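Local coordinates for coiled-coil quantitatively-enriched protein 1 (Schizosaccharomyces pombe, PDB 7CUJ) that links telomeres to the meiotic centrosome, helping to form telomere clusters in meiotic prophase, and is required for telomere length regulation and chromosome segregation, at residues E99-F104 with I187-E192; V11-L16 with R210-G215. One frame throughout, in Å; residues are numbered along the deposited sequence.

Contact 1. Residues E99-F104 with I187-E192; sequences ENSSKF and IFYDIE
At the C-terminal end of the parallel sheet, where the inner strand 184-188 gives way to helix 191-200, the first turn of helix 102-112 lays Lys-103 over Tyr-189. Lysine suits the place because its long apolar chain can cover a ring while its amine travels on to a polar partner. The chain is extended beyond CG, and CD sits above one face of the tyrosine ring, offset toward the rim and 3.9 Å from the ring centroid, a CH-pi contact. From there NZ donates to the backbone O of Tyr-189 at 2.8 Å, lying in the carbonyl plane. The same amine is 5.0 Å from the centroid of the Tyr-189 ring, an off-centre cation-pi arrangement, and it forms a salt bridge with Glu-218.

Tyr-189 reaches the helix because its CG lies opposite the backbone N (chi1 180°). Its hydroxyl arrives at the edge of the Phe-104 ring, in that ring's plane, with OH 3.1 Å from CE1 of Phe-104. The two rings meet rim to rim, their planes at 84°, and the hydroxyl is hydrogen-bonded to the carbonyl of Lys-65. Beside it Ser-101, the N-cap, uses OG to accept weak bonds from the backbone N atoms of Lys-103 and Phe-104; a small hydroxyl side chain can fold back in this way. Asp-190 caps helix 191-200 in turn, through OD1 to the N of Ala-193.

With an alanine in place of Lys-103, the tyrosine face would probably lose its aliphatic cover, and the Tyr-189 carbonyl and the Glu-218 carboxylate their ammonium partner. Buried among these groups, the amine is probably kept charged by Glu-218, with the Tyr-189 carbonyl oxygen and, more weakly, the ring adding favourable electrostatics.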
loop_
_atom_site.group_PDB
_atom_site.type_symbol
_atom_site.label_atom_id
_atom_site.label_comp_id
_atom_site.label_asym_id
_atom_site.label_seq_id
_atom_site.Cartn_x
_atom_site.Cartn_y
_atom_site.Cartn_z
ATOM N N GLU A 99 10.024 -30.192 -8.218
ATOM C CA GLU A 99 9.191 -29.754 -9.328
ATOM C C GLU A 99 9.382 -28.259 -9.578
ATOM O O GLU A 99 9.401 -27.820 -10.728
ATOM C CB GLU A 99 7.726 -30.084 -9.030
ATOM C CG GLU A 99 6.762 -29.691 -10.138
ATOM C CD GLU A 99 5.346 -30.218 -9.975
ATOM O OE1 GLU A 99 4.919 -30.433 -8.820
ATOM O OE2 GLU A 99 4.675 -30.420 -11.007
ATOM N N ASN A 100 9.533 -27.485 -8.493
ATOM C CA ASN A 100 9.503 -26.033 -8.578
ATOM C C ASN A 100 10.809 -25.409 -8.084
ATOM O O ASN A 100 10.885 -24.191 -7.930
ATOM C CB ASN A 100 8.288 -25.450 -7.849
ATOM C CG ASN A 100 7.000 -25.594 -8.632
ATOM O OD1 ASN A 100 6.817 -24.949 -9.662
ATOM N ND2 ASN A 100 6.100 -26.433 -8.149
ATOM N N SER A 101 11.835 -26.236 -7.847
ATOM C CA SER A 101 13.124 -25.727 -7.402
ATOM C C SER A 101 14.251 -26.239 -8.293
ATOM O O SER A 101 14.532 -27.435 -8.321
ATOM C CB SER A 101 13.386 -26.047 -5.952
ATOM O OG SER A 101 14.676 -25.597 -5.564
ATOM N N SER A 102 14.895 -25.306 -9.003
ATOM C CA SER A 102 16.082 -25.576 -9.796
ATOM C C SER A 102 17.232 -26.010 -8.893
ATOM O O SER A 102 18.183 -26.625 -9.362
ATOM C CB SER A 102 16.483 -24.360 -10.585
ATOM O OG SER A 102 15.796 -24.307 -11.822
ATOM N N LYS A 103 17.145 -25.653 -7.607
ATOM C CA LYS A 103 18.210 -25.931 -6.657
ATOM C C LYS A 103 18.198 -27.411 -6.277
ATOM O O LYS A 103 19.241 -28.061 -6.283
ATOM C CB LYS A 103 18.092 -25.013 -5.439
ATOM C CG LYS A 103 18.487 -23.569 -5.698
ATOM C CD LYS A 103 18.436 -22.697 -4.470
ATOM C CE LYS A 103 18.942 -21.298 -4.749
ATOM N NZ LYS A 103 18.816 -20.429 -3.556
ATOM N N PHE A 104 17.008 -27.927 -5.946
ATOM C CA PHE A 104 16.820 -29.336 -5.645
ATOM C C PHE A 104 17.243 -30.184 -6.845
ATOM O O PHE A 104 17.983 -31.155 -6.684
ATOM C CB PHE A 104 15.369 -29.613 -5.240
ATOM C CG PHE A 104 15.078 -29.481 -3.766
ATOM C CD1 PHE A 104 15.323 -28.292 -3.094
ATOM C CD2 PHE A 104 14.539 -30.542 -3.052
ATOM C CE1 PHE A 104 15.051 -28.173 -1.739
ATOM C CE2 PHE A 104 14.262 -30.421 -1.697
ATOM C CZ PHE A 104 14.518 -29.237 -1.042
ATOM N N ILE A 187 28.863 -25.924 -0.266
ATOM C CA ILE A 187 27.766 -25.406 -1.069
ATOM C C ILE A 187 26.840 -24.584 -0.175
ATOM O O ILE A 187 26.411 -25.042 0.883
ATOM C CB ILE A 187 26.992 -26.543 -1.773
ATOM C CG1 ILE A 187 27.914 -27.459 -2.581
ATOM C CG2 ILE A 187 25.871 -25.976 -2.634
ATOM C CD1 ILE A 187 27.345 -28.838 -2.824
ATOM N N PHE A 188 26.526 -23.367 -0.628
ATOM C CA PHE A 188 25.495 -22.559 0.000
ATOM C C PHE A 188 24.209 -22.690 -0.805
ATOM O O PHE A 188 24.147 -22.259 -1.956
ATOM C CB PHE A 188 25.960 -21.110 0.147
ATOM C CG PHE A 188 27.003 -20.938 1.219
ATOM C CD1 PHE A 188 26.633 -20.654 2.525
ATOM C CD2 PHE A 188 28.349 -21.113 0.934
ATOM C CE1 PHE A 188 27.591 -20.518 3.518
ATOM C CE2 PHE A 188 29.306 -20.979 1.928
ATOM C CZ PHE A 188 28.925 -20.680 3.217
ATOM N N TYR A 189 23.198 -23.311 -0.185
ATOM C CA TYR A 189 21.908 -23.493 -0.832
ATOM C C TYR A 189 21.294 -22.129 -1.143
ATOM O O TYR A 189 20.628 -21.969 -2.162
ATOM C CB TYR A 189 20.981 -24.372 0.014
ATOM C CG TYR A 189 19.618 -24.596 -0.595
ATOM C CD1 TYR A 189 19.382 -25.672 -1.438
ATOM C CD2 TYR A 189 18.567 -23.725 -0.343
ATOM C CE1 TYR A 189 18.135 -25.881 -2.008
ATOM C CE2 TYR A 189 17.314 -23.921 -0.903
ATOM C CZ TYR A 189 17.099 -25.002 -1.740
ATOM O OH TYR A 189 15.870 -25.203 -2.295
ATOM N N ASP A 190 21.539 -21.155 -0.259
ATOM C CA ASP A 190 20.911 -19.846 -0.349
ATOM C C ASP A 190 21.858 -18.773 0.187
ATOM O O ASP A 190 22.750 -19.063 0.985
ATOM C CB ASP A 190 19.555 -19.826 0.364
ATOM C CG ASP A 190 19.646 -20.168 1.841
ATOM O OD1 ASP A 190 20.087 -19.297 2.624
ATOM O OD2 ASP A 190 19.293 -21.310 2.195
ATOM N N ILE A 191 21.625 -17.531 -0.258
ATOM C CA ILE A 191 22.480 -16.394 0.039
ATOM C C ILE A 191 22.317 -15.985 1.501
ATOM O O ILE A 191 23.283 -15.542 2.117
ATOM C CB ILE A 191 22.214 -15.236 -0.947
ATOM C CG1 ILE A 191 22.914 -15.467 -2.290
ATOM C CG2 ILE A 191 22.574 -13.881 -0.351
ATOM C CD1 ILE A 191 24.426 -15.556 -2.207
ATOM N N GLU A 192 21.103 -16.140 2.048
ATOM C CA GLU A 192 20.862 -15.861 3.456
ATOM C C GLU A 192 21.864 -16.643 4.307
ATOM O O GLU A 192 22.462 -16.088 5.228
ATOM C CB GLU A 192 19.413 -16.168 3.844
ATOM C CG GLU A 192 19.052 -15.702 5.247
ATOM C CD GLU A 192 17.636 -16.001 5.717
ATOM O OE1 GLU A 192 16.691 -15.826 4.917
ATOM O OE2 GLU A 192 17.477 -16.411 6.887
#

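Contact 2. Residues V11-L16 with R210-G215; sequences VLDIGL and RLIHLG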
loop_
_atom_site.group_PDB
_atom_site.type_symbol
_atom_site.label_atom_id
_atom_site.label_comp_id
_atom_site.label_asym_id
_atom_site.label_seq_id
_atom_site.Cartn_x
_atom_site.Cartn_y
_atom_site.Cartn_z
ATOM N N VAL A 11 35.314 -18.286 -4.297
ATOM C CA VAL A 11 33.869 -18.325 -4.145
ATOM C C VAL A 11 33.250 -18.233 -5.538
ATOM O O VAL A 11 33.417 -17.225 -6.219
ATOM C CB VAL A 11 33.388 -17.170 -3.244
ATOM C CG1 VAL A 11 31.869 -17.119 -3.130
ATOM C CG2 VAL A 11 34.033 -17.215 -1.866
ATOM N N LEU A 12 32.532 -19.288 -5.949
ATOM C CA LEU A 12 31.979 -19.370 -7.293
ATOM C C LEU A 12 30.454 -19.458 -7.243
ATOM O O LEU A 12 29.896 -20.144 -6.387
ATOM C CB LEU A 12 32.569 -20.590 -8.009
ATOM C CG LEU A 12 34.090 -20.602 -8.179
ATOM C CD1 LEU A 12 34.567 -21.962 -8.665
ATOM C CD2 LEU A 12 34.546 -19.505 -9.133
ATOM N N ASP A 13 29.800 -18.778 -8.195
ATOM C CA ASP A 13 28.349 -18.700 -8.258
ATOM C C ASP A 13 27.803 -19.662 -9.309
ATOM O O ASP A 13 28.351 -19.775 -10.401
ATOM C CB ASP A 13 27.879 -17.284 -8.596
ATOM C CG ASP A 13 28.436 -16.226 -7.663
ATOM O OD1 ASP A 13 28.692 -16.557 -6.487
ATOM O OD2 ASP A 13 28.617 -15.079 -8.122
ATOM N N ILE A 14 26.695 -20.321 -8.957
ATOM C CA ILE A 14 25.931 -21.153 -9.870
ATOM C C ILE A 14 24.561 -20.505 -10.055
ATOM O O ILE A 14 23.703 -20.578 -9.176
ATOM C CB ILE A 14 25.832 -22.599 -9.339
ATOM C CG1 ILE A 14 27.220 -23.212 -9.122
ATOM C CG2 ILE A 14 24.972 -23.456 -10.258
ATOM C CD1 ILE A 14 27.234 -24.441 -8.243
ATOM N N GLY A 15 24.384 -19.847 -11.204
ATOM C CA GLY A 15 23.123 -19.214 -11.542
ATOM C C GLY A 15 22.096 -20.239 -12.013
ATOM O O GLY A 15 22.296 -20.900 -13.029
ATOM N N LEU A 16 20.996 -20.347 -11.261
ATOM C CA LEU A 16 19.928 -21.287 -11.557
ATOM C C LEU A 16 18.629 -20.515 -11.763
ATOM O O LEU A 16 18.329 -19.590 -11.009
ATOM C CB LEU A 16 19.789 -22.264 -10.385
ATOM C CG LEU A 16 20.955 -23.229 -10.175
ATOM C CD1 LEU A 16 20.875 -23.877 -8.803
ATOM C CD2 LEU A 16 20.980 -24.294 -11.261
ATOM N N ARG A 210 28.010 -21.311 -4.621
ATOM C CA ARG A 210 26.796 -20.609 -4.233
ATOM C C ARG A 210 25.701 -20.873 -5.262
ATOM O O ARG A 210 25.879 -20.602 -6.447
ATOM C CB ARG A 210 27.048 -19.104 -4.094
ATOM C CG ARG A 210 27.987 -18.726 -2.957
ATOM C CD ARG A 210 27.918 -17.242 -2.656
ATOM N NE ARG A 210 28.387 -16.417 -3.763
ATOM C CZ ARG A 210 28.272 -15.095 -3.824
ATOM N NH1 ARG A 210 27.695 -14.432 -2.837
ATOM N NH2 ARG A 210 28.734 -14.437 -4.870
ATOM N N LEU A 211 24.578 -21.421 -4.789
ATOM C CA LEU A 211 23.372 -21.553 -5.588
ATOM C C LEU A 211 22.611 -20.232 -5.488
ATOM O O LEU A 211 22.129 -19.868 -4.416
ATOM C CB LEU A 211 22.541 -22.721 -5.038
ATOM C CG LEU A 211 22.915 -24.133 -5.505
ATOM C CD1 LEU A 211 24.404 -24.287 -5.777
ATOM C CD2 LEU A 211 22.437 -25.178 -4.511
ATOM N N ILE A 212 22.545 -19.512 -6.615
ATOM C CA ILE A 212 21.938 -18.194 -6.670
ATOM C C ILE A 212 20.876 -18.198 -7.766
ATOM O O ILE A 212 21.181 -18.461 -8.927
ATOM C CB ILE A 212 23.008 -17.106 -6.900
ATOM C CG1 ILE A 212 23.997 -17.041 -5.731
ATOM C CG2 ILE A 212 22.352 -15.756 -7.156
ATOM C CD1 ILE A 212 25.183 -16.130 -5.959
ATOM N N HIS A 213 19.630 -17.903 -7.382
ATOM C CA HIS A 213 18.540 -17.850 -8.342
ATOM C C HIS A 213 18.648 -16.587 -9.193
ATOM O O HIS A 213 18.802 -15.487 -8.662
ATOM C CB HIS A 213 17.177 -17.964 -7.648
ATOM C CG HIS A 213 16.642 -19.355 -7.627
ATOM N ND1 HIS A 213 16.313 -19.998 -6.452
ATOM C CD2 HIS A 213 16.386 -20.227 -8.624
ATOM C CE1 HIS A 213 15.873 -21.210 -6.727
ATOM N NE2 HIS A 213 15.905 -21.374 -8.052
ATOM N N LEU A 214 18.561 -16.775 -10.514
ATOM C CA LEU A 214 18.641 -15.683 -11.470
ATOM C C LEU A 214 17.415 -14.786 -11.313
ATOM O O LEU A 214 16.278 -15.255 -11.394
ATOM C CB LEU A 214 18.733 -16.249 -12.892
ATOM C CG LEU A 214 20.068 -16.885 -13.287
ATOM C CD1 LEU A 214 19.892 -17.802 -14.488
ATOM C CD2 LEU A 214 21.109 -15.823 -13.597
ATOM N N GLY A 215 17.678 -13.497 -11.063
ATOM C CA GLY A 215 16.647 -12.471 -11.022
ATOM C C GLY A 215 16.002 -12.330 -9.645
ATOM O O GLY A 215 15.073 -11.543 -9.483
#
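Asp-13 and Arg-210 form a salt bridge side by side across neighbouring strands. The arginine grips side-on, NE and NH2 each donating to the one oxygen OD1 of Asp-13, with the NH2 to OD1 distance 2.7 Å. A bend at chi3 (-65°) turns the guanidinium back toward the aspartate, but the carboxylate and guanidinium planes stay 47° apart and the bonds are not straight. CD1 of Ile-212 lies over the centre of one face of the guanidinium, 3.8 Å above its plane, while Tyr-194 makes a cation-pi contact with the same arginine.

The backbones are joined by a ladder. Arg-210 N donates to Leu-12 O, and Ile-14 N answers by donating to Arg-210 O at 2.7 Å. Next Ile-212 N meets Ile-14 O almost straight (N-H...O 177°), Leu-16 N meets Ile-212 O, and Leu-214 N closes the series on Leu-16 O at 2.9 Å.

On the face opposite the salt bridge, branched aliphatic residues suit a buried sheet surface. CD1 of Ile-14 touches CD1 of Leu-211 at 3.8 Å, and CD1 of Leu-16 reaches CG of Leu-211 at 3.9 Å, beneath helix 102-112. At Gly-15 a CB would point to the salt-bridge face and come tightly against CD2 of Leu-214, so the lack of a side chain suits the place; its CA also makes a CA-H...O contact, 3.3 Å from the O of Ile-212.

Pairs in step, with each strand alternating donor and acceptor and helices packed on both faces, are characteristic of a parallel sheet in an alpha/beta fold; here strand 11-16 is the outermost on its side within the chain.

Contact 1 and contact 2 lie on the same parallel sheet, their centres about 9 Å apart, and along the chain contact 1 is nested inside the loop that contact 2 closes. Strands 184-188 and 208-213 are neighbours, probably hydrogen-bonded from Leu-211 N to Phe-188 O at 3.0 Å. Lys-103 also touches contact 2: its CE packs 3.4 Å from ND1 of His-213. On the other face, CD1 of Ile-191 packs 3.5 Å from NH1 of Arg-210. Glu-218 serves both contacts, bridging to Lys-103 and accepting from the backbone N atoms of Ile-191 and His-213. Together they join helix 102-112 to three strand ends within this domain of the longer telomere protein.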